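PDB 7CUP: 2,5-dihydroxypyridine 5,6-dioxygenase from Pseudomonas putida KT2440, which catalyses the iron-dependent, oxygen-consuming ring cleavage of 2,5-dihydroxypyridine between carbons 5 and 6, giving N-formylmaleamate in aerobic nicotinate degradation. Local coordinates for residues G262-G267 and F299-P305; V212-P218 and H318-R324; L169-V175 and L195-E201. All coordinates share one frame; numbering follows the deposited sequence.

Overall arrangement
After an N-terminal helix the chain builds most of a parallel sheet. The first of the three loops is then closed by contact 3, where 169-175 meets 195-201 and strand 187-189, the last of that parallel sheet, lies in between. Contact 2 opens at 212-218 and closes only at 318-324, a hundred residues on, so the whole of contact 1 (262-267 with 299-305) falls within its span. All three reach one antiparallel sheet: contact 3 at the edge formed by 175-177, contact 1 at the centre, contact 2 along the opposite edge strand 319-323. Contacts 1 and 2, with centres about 11 Å apart, share the iron; contact 3 adjoins contact 1 through neighbouring strands.

Contact 1 (G262-G267 and F299-P305); sequences GISHIG and FLFSTGP. With FE (Fe (III) ion), chain G.
The hydroxyl of Ser-264 donates to Pro-305 O over 2.7 Å, coming from above the carbonyl plane, and Arg-313 adds a weak bond to the same OG. Serine is short enough to suit this reach to the turn. There Gly-304 N bonds Gly-262 O at 2.9 Å; the positive phi of Gly-304, 95°, is one that residues with side chains seldom adopt. Strands 263-267 and 299-303 run antiparallel at the centre of a five-stranded sheet, and a beta bulge sets Ser-264 and His-265 both opposite Ser-302. Ser-302 O takes a nearly straight bond from Ser-264 N (2.8 Å), while Ser-302 N gives a weak one to His-265 O. Two iron ligands sit at the bulge, His-265 NE2 at 2.2 Å and Ser-302 OG at 2.3 Å from the metal; His-318, Asp-320 and two waters complete the six. Ser-302 OG, anti to the backbone N (chi1 179°), is thereby turned to the iron, and Leu-319 O also bonds it. Ser-302 CB lies over one face of the imidazole, a CH-pi contact 3.4 Å from the His-265 centroid. Water 1 accepts from His-265 ND1 in the ring plane and donates to Leu-300 O.

Contact 2 (V212-P218 and H318-R324); sequences VGDIILP and HLDIPLR. With FE (Fe (III) ion), chain G.
Val-212 O takes a hydrogen bond from Arg-324 NH1 (3.0 Å), the arginine chain bending at chi2 and chi3 (62°) to fold its guanidinium back. The segment runs roughly antiparallel along 319-323, edge strand of the iron-bearing sheet, pairing with it at a single bridge. At Gly-213, with positive phi, a CB would run into Arg-324 NH1. Asp-214 accepts twice through OD1, Arg-324 N and NH1 reaching it from opposite faces of the carboxylate; the NH1 contact, 3.2 Å, is a salt bridge, with the carboxylate and guanidinium planes 73° apart. Asp-211 N holds OD2. Since Arg-324 NH2 also pairs with Glu-246 of the second subunit, an alanine here would probably leave both carboxylates without their cationic mate and weaken that link between subunits. Ile-215 sets CB 4.0 Å from Pro-322 CD, while its carbonyl is buried without a partner, as proline offers no N-H. Ile-216 turns CG2 to Leu-319 and Ile-321. Leu-217 and Asp-320 exchange backbone bonds, Leu-217 N to Asp-320 O at 2.8 Å. Asp-320 also binds iron through OD1 (2.3 Å), completing a two-histidine, one-carboxylate set with His-265 and His-318; Arg-293 forms a salt bridge with OD2, and Thr-73 O holds His-318 ND1. Past a cis peptide, Pro-218 CD rests 3.7 Å from Leu-319 CD2.

Contact 3 (L169-V175 and L195-E201); sequences LGQYPAV and LFTWPNE
Tyr-172 sets the CD2 side of its ring against Trp-198 CB (3.7 Å from CD2), the two side chains crossing at about a right angle. At the far end of the phenol, OH donates to Glu-201 OE1; the modelled separation is too short to be trusted in detail, but a carboxylate is a natural acceptor here. Beside it, Asn-200 uses both ends of its side chain, an amide being able both to donate and to accept. ND2 gives a bond to Leu-169 O (3.0 Å) from well above that carbonyl's plane, and OD1 accepts from Gln-171 N at 2.8 Å. Gln-171 answers: its CG is trans to N (chi1 -164°) and the rest of the chain is stretched out, which carries OE1 to an almost straight bond from Glu-201 N (2.9 Å). The loop is thus held by side-chain amides where no regular strand pairing exists, and Gly-170, with phi 133°, permits its turn. Water 6 accepts from Gly-170 N and Tyr-172 N and lies within hydrogen-bonding distance of Trp-198 O, joining the two segments. Regular antiparallel pairing begins at Val-175, whose N bonds Phe-196 O at 2.8 Å. Its branches divide, CG1 to Phe-196 CZ (3.5 Å) and CG2 to the edge of the indole at Trp-198 CH2 (3.7 Å). Leu-149 of helix 136-151 packs on Ala-174, Leu-195 and Thr-197, while Trp-198 and the Phe-196 ring meet His-265 on the adjoining strand 263-269.

Contact 1 (G262-G267 and F299-P305)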
# COMPACT_ATOMS: atom_id res chain seq x y z
N GLY A 262 -27.91 -11.62 -33.58
CA GLY A 262 -27.12 -12.20 -34.68
C GLY A 262 -26.14 -13.26 -34.18
O GLY A 262 -25.43 -12.99 -33.21
N ILE A 263 -26.03 -14.39 -34.88
CA ILE A 263 -25.00 -15.40 -34.57
C ILE A 263 -23.66 -14.91 -35.11
O ILE A 263 -23.57 -14.50 -36.30
CB ILE A 263 -25.36 -16.78 -35.12
CG1 ILE A 263 -26.72 -17.25 -34.60
CG2 ILE A 263 -24.27 -17.77 -34.79
CD1 ILE A 263 -26.82 -17.39 -33.07
N SER A 264 -22.66 -14.91 -34.22
CA SER A 264 -21.27 -14.50 -34.52
C SER A 264 -20.43 -15.76 -34.69
O SER A 264 -20.69 -16.53 -35.61
CB SER A 264 -20.76 -13.56 -33.45
OG SER A 264 -21.14 -12.23 -33.77
N HIS A 265 -19.43 -15.99 -33.84
CA HIS A 265 -18.43 -17.04 -34.12
C HIS A 265 -19.00 -18.39 -33.69
O HIS A 265 -19.90 -18.43 -32.82
CB HIS A 265 -17.06 -16.67 -33.56
CG HIS A 265 -17.00 -16.51 -32.08
ND1 HIS A 265 -16.87 -17.59 -31.23
CD2 HIS A 265 -17.03 -15.40 -31.31
CE1 HIS A 265 -16.83 -17.16 -29.98
NE2 HIS A 265 -16.93 -15.82 -30.01
N ILE A 266 -18.53 -19.45 -34.33
CA ILE A 266 -19.00 -20.85 -34.14
C ILE A 266 -17.75 -21.69 -34.25
O ILE A 266 -16.93 -21.37 -35.11
CB ILE A 266 -20.08 -21.19 -35.19
CG1 ILE A 266 -19.63 -20.86 -36.61
CG2 ILE A 266 -21.38 -20.47 -34.88
CD1 ILE A 266 -20.56 -21.40 -37.68
N GLY A 267 -17.55 -22.64 -33.36
CA GLY A 267 -16.28 -23.39 -33.37
C GLY A 267 -16.31 -24.47 -32.33
O GLY A 267 -17.38 -24.76 -31.80
N PHE A 299 -19.03 -27.26 -28.27
CA PHE A 299 -19.42 -26.36 -29.38
C PHE A 299 -19.63 -24.98 -28.77
O PHE A 299 -20.42 -24.86 -27.83
CB PHE A 299 -20.69 -26.83 -30.09
CG PHE A 299 -21.17 -25.86 -31.12
CD1 PHE A 299 -20.41 -25.60 -32.25
CD2 PHE A 299 -22.35 -25.17 -30.95
CE1 PHE A 299 -20.84 -24.67 -33.19
CE2 PHE A 299 -22.79 -24.27 -31.90
CZ PHE A 299 -22.03 -24.01 -33.01
N LEU A 300 -18.91 -23.99 -29.28
CA LEU A 300 -18.98 -22.61 -28.77
C LEU A 300 -19.56 -21.76 -29.88
O LEU A 300 -18.91 -21.67 -30.94
CB LEU A 300 -17.59 -22.12 -28.38
CG LEU A 300 -17.53 -20.70 -27.84
CD1 LEU A 300 -18.32 -20.57 -26.54
CD2 LEU A 300 -16.08 -20.27 -27.63
N PHE A 301 -20.68 -21.13 -29.62
CA PHE A 301 -21.18 -20.06 -30.50
C PHE A 301 -21.28 -18.77 -29.70
O PHE A 301 -21.27 -18.81 -28.46
CB PHE A 301 -22.51 -20.42 -31.15
CG PHE A 301 -23.70 -20.55 -30.24
CD1 PHE A 301 -23.85 -21.68 -29.46
CD2 PHE A 301 -24.67 -19.57 -30.20
CE1 PHE A 301 -24.95 -21.82 -28.63
CE2 PHE A 301 -25.77 -19.71 -29.37
CZ PHE A 301 -25.91 -20.83 -28.60
N SER A 302 -21.42 -17.68 -30.44
CA SER A 302 -21.46 -16.32 -29.90
C SER A 302 -22.58 -15.53 -30.59
O SER A 302 -23.07 -15.98 -31.66
CB SER A 302 -20.11 -15.67 -30.05
OG SER A 302 -20.17 -14.34 -29.55
N THR A 303 -22.97 -14.41 -29.98
CA THR A 303 -24.04 -13.51 -30.47
C THR A 303 -23.52 -12.08 -30.50
O THR A 303 -22.57 -11.76 -29.74
CB THR A 303 -25.29 -13.63 -29.61
OG1 THR A 303 -25.04 -13.02 -28.34
CG2 THR A 303 -25.75 -15.06 -29.45
N GLY A 304 -24.13 -11.24 -31.34
CA GLY A 304 -23.93 -9.79 -31.39
C GLY A 304 -22.90 -9.41 -32.45
O GLY A 304 -23.01 -9.81 -33.61
N PRO A 305 -21.86 -8.63 -32.07
CA PRO A 305 -21.01 -7.93 -33.03
C PRO A 305 -20.16 -8.88 -33.87
O PRO A 305 -19.79 -9.94 -33.39
CB PRO A 305 -20.10 -7.05 -32.16
CG PRO A 305 -20.08 -7.74 -30.80
CD PRO A 305 -21.43 -8.41 -30.67
FE FE G . -17.98 -14.25 -28.85
O HOH W 1 -16.80 -20.25 -31.17
O HOH W 2 -17.95 -12.41 -30.31
O HOH W 3 -15.91 -14.02 -27.85

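Contact 2 (V212-P218 and H318-R324)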
# COMPACT_ATOMS: atom_id res chain seq x y z
N VAL A 212 -29.64 -28.61 -19.81
CA VAL A 212 -29.28 -28.57 -18.37
C VAL A 212 -27.76 -28.77 -18.34
O VAL A 212 -27.28 -29.67 -19.06
CB VAL A 212 -30.05 -29.64 -17.54
CG1 VAL A 212 -29.56 -29.70 -16.10
CG2 VAL A 212 -31.56 -29.41 -17.56
N GLY A 213 -27.04 -27.90 -17.65
CA GLY A 213 -25.57 -28.00 -17.53
C GLY A 213 -24.84 -27.14 -18.55
O GLY A 213 -23.63 -26.93 -18.36
N ASP A 214 -25.50 -26.65 -19.60
CA ASP A 214 -24.79 -25.81 -20.59
C ASP A 214 -24.65 -24.41 -20.00
O ASP A 214 -25.28 -24.13 -18.97
CB ASP A 214 -25.46 -25.86 -21.96
CG ASP A 214 -25.18 -27.18 -22.67
OD1 ASP A 214 -24.13 -27.78 -22.37
OD2 ASP A 214 -26.01 -27.59 -23.52
N ILE A 215 -23.84 -23.56 -20.62
CA ILE A 215 -23.36 -22.32 -19.95
C ILE A 215 -23.68 -21.10 -20.82
O ILE A 215 -23.51 -21.17 -22.05
CB ILE A 215 -21.85 -22.46 -19.64
CG1 ILE A 215 -21.62 -23.64 -18.69
CG2 ILE A 215 -21.27 -21.16 -19.08
CD1 ILE A 215 -20.17 -23.85 -18.30
N ILE A 216 -24.02 -19.99 -20.18
CA ILE A 216 -24.01 -18.66 -20.83
C ILE A 216 -22.96 -17.77 -20.17
O ILE A 216 -22.99 -17.64 -18.95
CB ILE A 216 -25.40 -18.00 -20.82
CG1 ILE A 216 -26.45 -18.94 -21.40
CG2 ILE A 216 -25.30 -16.69 -21.57
CD1 ILE A 216 -27.83 -18.45 -21.22
N LEU A 217 -22.05 -17.21 -20.98
CA LEU A 217 -21.10 -16.16 -20.57
C LEU A 217 -21.58 -14.83 -21.16
O LEU A 217 -21.95 -14.81 -22.32
CB LEU A 217 -19.72 -16.57 -21.10
CG LEU A 217 -19.25 -17.96 -20.69
CD1 LEU A 217 -17.91 -18.27 -21.32
CD2 LEU A 217 -19.14 -18.09 -19.18
N PRO A 218 -21.59 -13.69 -20.43
CA PRO A 218 -20.99 -13.58 -19.09
C PRO A 218 -21.84 -13.88 -17.84
O PRO A 218 -21.40 -13.54 -16.77
CB PRO A 218 -20.64 -12.08 -19.03
CG PRO A 218 -21.77 -11.43 -19.79
CD PRO A 218 -22.10 -12.40 -20.92
N HIS A 318 -22.83 -8.96 -26.17
CA HIS A 318 -22.02 -10.12 -26.58
C HIS A 318 -22.22 -11.30 -25.62
O HIS A 318 -21.95 -11.15 -24.40
CB HIS A 318 -20.56 -9.68 -26.65
CG HIS A 318 -19.65 -10.83 -26.86
ND1 HIS A 318 -18.78 -11.26 -25.89
CD2 HIS A 318 -19.53 -11.68 -27.90
CE1 HIS A 318 -18.13 -12.32 -26.32
NE2 HIS A 318 -18.57 -12.58 -27.55
N LEU A 319 -22.63 -12.46 -26.15
CA LEU A 319 -22.73 -13.73 -25.39
C LEU A 319 -21.84 -14.79 -26.03
O LEU A 319 -21.74 -14.82 -27.27
CB LEU A 319 -24.18 -14.22 -25.35
CG LEU A 319 -25.19 -13.21 -24.81
CD1 LEU A 319 -26.59 -13.81 -24.89
CD2 LEU A 319 -24.87 -12.79 -23.38
N ASP A 320 -21.14 -15.56 -25.19
CA ASP A 320 -20.42 -16.81 -25.53
C ASP A 320 -21.16 -17.94 -24.85
O ASP A 320 -21.42 -17.84 -23.62
CB ASP A 320 -18.95 -16.76 -25.13
CG ASP A 320 -18.13 -15.91 -26.08
OD1 ASP A 320 -18.57 -15.75 -27.21
OD2 ASP A 320 -17.09 -15.39 -25.66
N ILE A 321 -21.49 -18.96 -25.62
CA ILE A 321 -22.35 -20.08 -25.15
C ILE A 321 -21.73 -21.40 -25.61
O ILE A 321 -21.86 -21.75 -26.77
CB ILE A 321 -23.78 -19.92 -25.67
CG1 ILE A 321 -24.37 -18.59 -25.23
CG2 ILE A 321 -24.62 -21.11 -25.23
CD1 ILE A 321 -25.73 -18.26 -25.83
N PRO A 322 -21.06 -22.14 -24.71
CA PRO A 322 -20.59 -23.50 -25.00
C PRO A 322 -21.64 -24.57 -24.69
O PRO A 322 -22.29 -24.51 -23.67
CB PRO A 322 -19.39 -23.70 -24.06
CG PRO A 322 -19.60 -22.69 -22.93
CD PRO A 322 -20.65 -21.70 -23.37
N LEU A 323 -21.76 -25.56 -25.57
CA LEU A 323 -22.68 -26.71 -25.40
C LEU A 323 -21.85 -27.99 -25.29
O LEU A 323 -20.84 -28.11 -26.02
CB LEU A 323 -23.63 -26.78 -26.60
CG LEU A 323 -24.35 -25.48 -26.91
CD1 LEU A 323 -25.16 -25.65 -28.18
CD2 LEU A 323 -25.24 -25.06 -25.75
N ARG A 324 -22.28 -28.89 -24.40
CA ARG A 324 -21.70 -30.23 -24.21
C ARG A 324 -22.41 -31.26 -25.09
O ARG A 324 -23.54 -30.99 -25.51
CB ARG A 324 -21.98 -30.74 -22.80
CG ARG A 324 -20.95 -30.32 -21.77
CD ARG A 324 -21.68 -29.97 -20.50
NE ARG A 324 -22.45 -31.02 -19.84
CZ ARG A 324 -23.79 -31.06 -19.73
NH1 ARG A 324 -24.60 -30.16 -20.31
NH2 ARG A 324 -24.30 -32.04 -19.02
FE FE G . -17.98 -14.25 -28.85
O HOH W 4 -25.83 -29.63 -25.05
O HOH W 5 -21.50 -26.40 -21.71
O HOH W 3 -15.91 -14.02 -27.85
O HOH W 2 -17.95 -12.41 -30.31

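Contact 3 (L169-V175 and L195-E201)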
# COMPACT_ATOMS: atom_id res chain seq x y z
N LEU A 169 -20.54 -21.89 -44.66
CA LEU A 169 -19.23 -21.19 -44.50
C LEU A 169 -18.67 -20.79 -45.86
O LEU A 169 -19.21 -21.27 -46.88
CB LEU A 169 -18.28 -22.15 -43.77
CG LEU A 169 -18.77 -22.59 -42.39
CD1 LEU A 169 -17.84 -23.64 -41.81
CD2 LEU A 169 -18.91 -21.41 -41.46
N GLY A 170 -17.61 -19.96 -45.86
CA GLY A 170 -16.82 -19.55 -47.03
C GLY A 170 -16.58 -18.05 -47.04
O GLY A 170 -15.54 -17.61 -47.51
N GLN A 171 -17.51 -17.26 -46.53
CA GLN A 171 -17.37 -15.80 -46.54
C GLN A 171 -16.24 -15.37 -45.59
O GLN A 171 -15.66 -14.27 -45.82
CB GLN A 171 -18.72 -15.17 -46.20
CG GLN A 171 -18.81 -13.69 -46.54
CD GLN A 171 -20.24 -13.19 -46.49
OE1 GLN A 171 -21.17 -13.95 -46.21
NE2 GLN A 171 -20.41 -11.91 -46.77
N TYR A 172 -15.91 -16.15 -44.55
CA TYR A 172 -15.13 -15.60 -43.41
C TYR A 172 -13.97 -16.51 -43.03
O TYR A 172 -14.04 -17.73 -43.16
CB TYR A 172 -16.05 -15.35 -42.21
CG TYR A 172 -17.02 -14.23 -42.40
CD1 TYR A 172 -16.60 -12.92 -42.49
CD2 TYR A 172 -18.38 -14.47 -42.49
CE1 TYR A 172 -17.49 -11.88 -42.67
CE2 TYR A 172 -19.29 -13.45 -42.69
CZ TYR A 172 -18.85 -12.15 -42.75
OH TYR A 172 -19.74 -11.12 -42.88
N PRO A 173 -12.87 -15.95 -42.48
CA PRO A 173 -11.71 -16.77 -42.17
C PRO A 173 -11.93 -17.67 -40.93
O PRO A 173 -12.87 -17.46 -40.22
CB PRO A 173 -10.59 -15.74 -41.94
CG PRO A 173 -11.30 -14.46 -41.57
CD PRO A 173 -12.71 -14.55 -42.12
N ALA A 174 -11.06 -18.66 -40.74
CA ALA A 174 -10.87 -19.45 -39.51
C ALA A 174 -9.93 -18.66 -38.58
O ALA A 174 -8.95 -18.11 -39.08
CB ALA A 174 -10.25 -20.78 -39.88
N VAL A 175 -10.25 -18.55 -37.29
CA VAL A 175 -9.35 -17.92 -36.29
C VAL A 175 -9.02 -18.98 -35.25
O VAL A 175 -9.92 -19.72 -34.84
CB VAL A 175 -9.97 -16.66 -35.68
CG1 VAL A 175 -9.14 -16.10 -34.53
CG2 VAL A 175 -10.17 -15.60 -36.75
N LEU A 195 -10.79 -22.89 -31.67
CA LEU A 195 -10.87 -22.26 -33.00
C LEU A 195 -12.34 -22.05 -33.37
O LEU A 195 -13.22 -22.70 -32.77
CB LEU A 195 -10.10 -23.12 -34.02
CG LEU A 195 -10.85 -24.27 -34.70
CD1 LEU A 195 -10.12 -24.74 -35.96
CD2 LEU A 195 -11.02 -25.43 -33.73
N PHE A 196 -12.58 -21.12 -34.30
CA PHE A 196 -13.93 -20.71 -34.72
C PHE A 196 -13.86 -20.00 -36.08
O PHE A 196 -12.76 -19.59 -36.50
CB PHE A 196 -14.53 -19.79 -33.65
CG PHE A 196 -13.62 -18.67 -33.22
CD1 PHE A 196 -13.64 -17.44 -33.87
CD2 PHE A 196 -12.75 -18.83 -32.15
CE1 PHE A 196 -12.81 -16.41 -33.47
CE2 PHE A 196 -11.91 -17.80 -31.76
CZ PHE A 196 -11.93 -16.59 -32.42
N THR A 197 -15.01 -19.93 -36.75
CA THR A 197 -15.31 -19.04 -37.90
C THR A 197 -16.57 -18.24 -37.61
O THR A 197 -17.02 -18.23 -36.45
CB THR A 197 -15.64 -19.77 -39.22
OG1 THR A 197 -15.36 -21.17 -39.18
CG2 THR A 197 -14.94 -19.11 -40.38
N TRP A 198 -17.10 -17.61 -38.66
CA TRP A 198 -18.43 -16.98 -38.69
C TRP A 198 -19.24 -17.66 -39.78
O TRP A 198 -18.67 -18.11 -40.77
CB TRP A 198 -18.26 -15.47 -38.92
CG TRP A 198 -17.57 -14.78 -37.80
CD1 TRP A 198 -18.13 -13.91 -36.90
CD2 TRP A 198 -16.17 -14.85 -37.47
NE1 TRP A 198 -17.18 -13.47 -36.02
CE2 TRP A 198 -15.97 -14.03 -36.34
CE3 TRP A 198 -15.06 -15.50 -38.04
CZ2 TRP A 198 -14.72 -13.84 -35.77
CZ3 TRP A 198 -13.82 -15.32 -37.47
CH2 TRP A 198 -13.66 -14.51 -36.34
N PRO A 199 -20.56 -17.81 -39.62
CA PRO A 199 -21.40 -18.28 -40.72
C PRO A 199 -21.46 -17.20 -41.82
O PRO A 199 -21.31 -16.00 -41.51
CB PRO A 199 -22.78 -18.46 -40.08
CG PRO A 199 -22.78 -17.51 -38.89
CD PRO A 199 -21.34 -17.43 -38.43
N ASN A 200 -21.77 -17.60 -43.05
CA ASN A 200 -22.07 -16.65 -44.16
C ASN A 200 -23.17 -15.69 -43.70
O ASN A 200 -24.01 -16.11 -42.86
CB ASN A 200 -22.40 -17.39 -45.45
CG ASN A 200 -21.23 -18.25 -45.89
OD1 ASN A 200 -20.09 -17.96 -45.55
ND2 ASN A 200 -21.51 -19.33 -46.60
N GLU A 201 -23.17 -14.45 -44.21
CA GLU A 201 -24.15 -13.40 -43.79
C GLU A 201 -25.58 -13.93 -44.07
O GLU A 201 -25.79 -14.62 -45.07
CB GLU A 201 -23.75 -12.06 -44.44
CG GLU A 201 -23.93 -10.82 -43.54
CD GLU A 201 -23.05 -10.69 -42.30
OE1 GLU A 201 -22.05 -11.43 -42.21
OE2 GLU A 201 -23.36 -9.84 -41.40
O HOH W 6 -17.47 -18.29 -43.40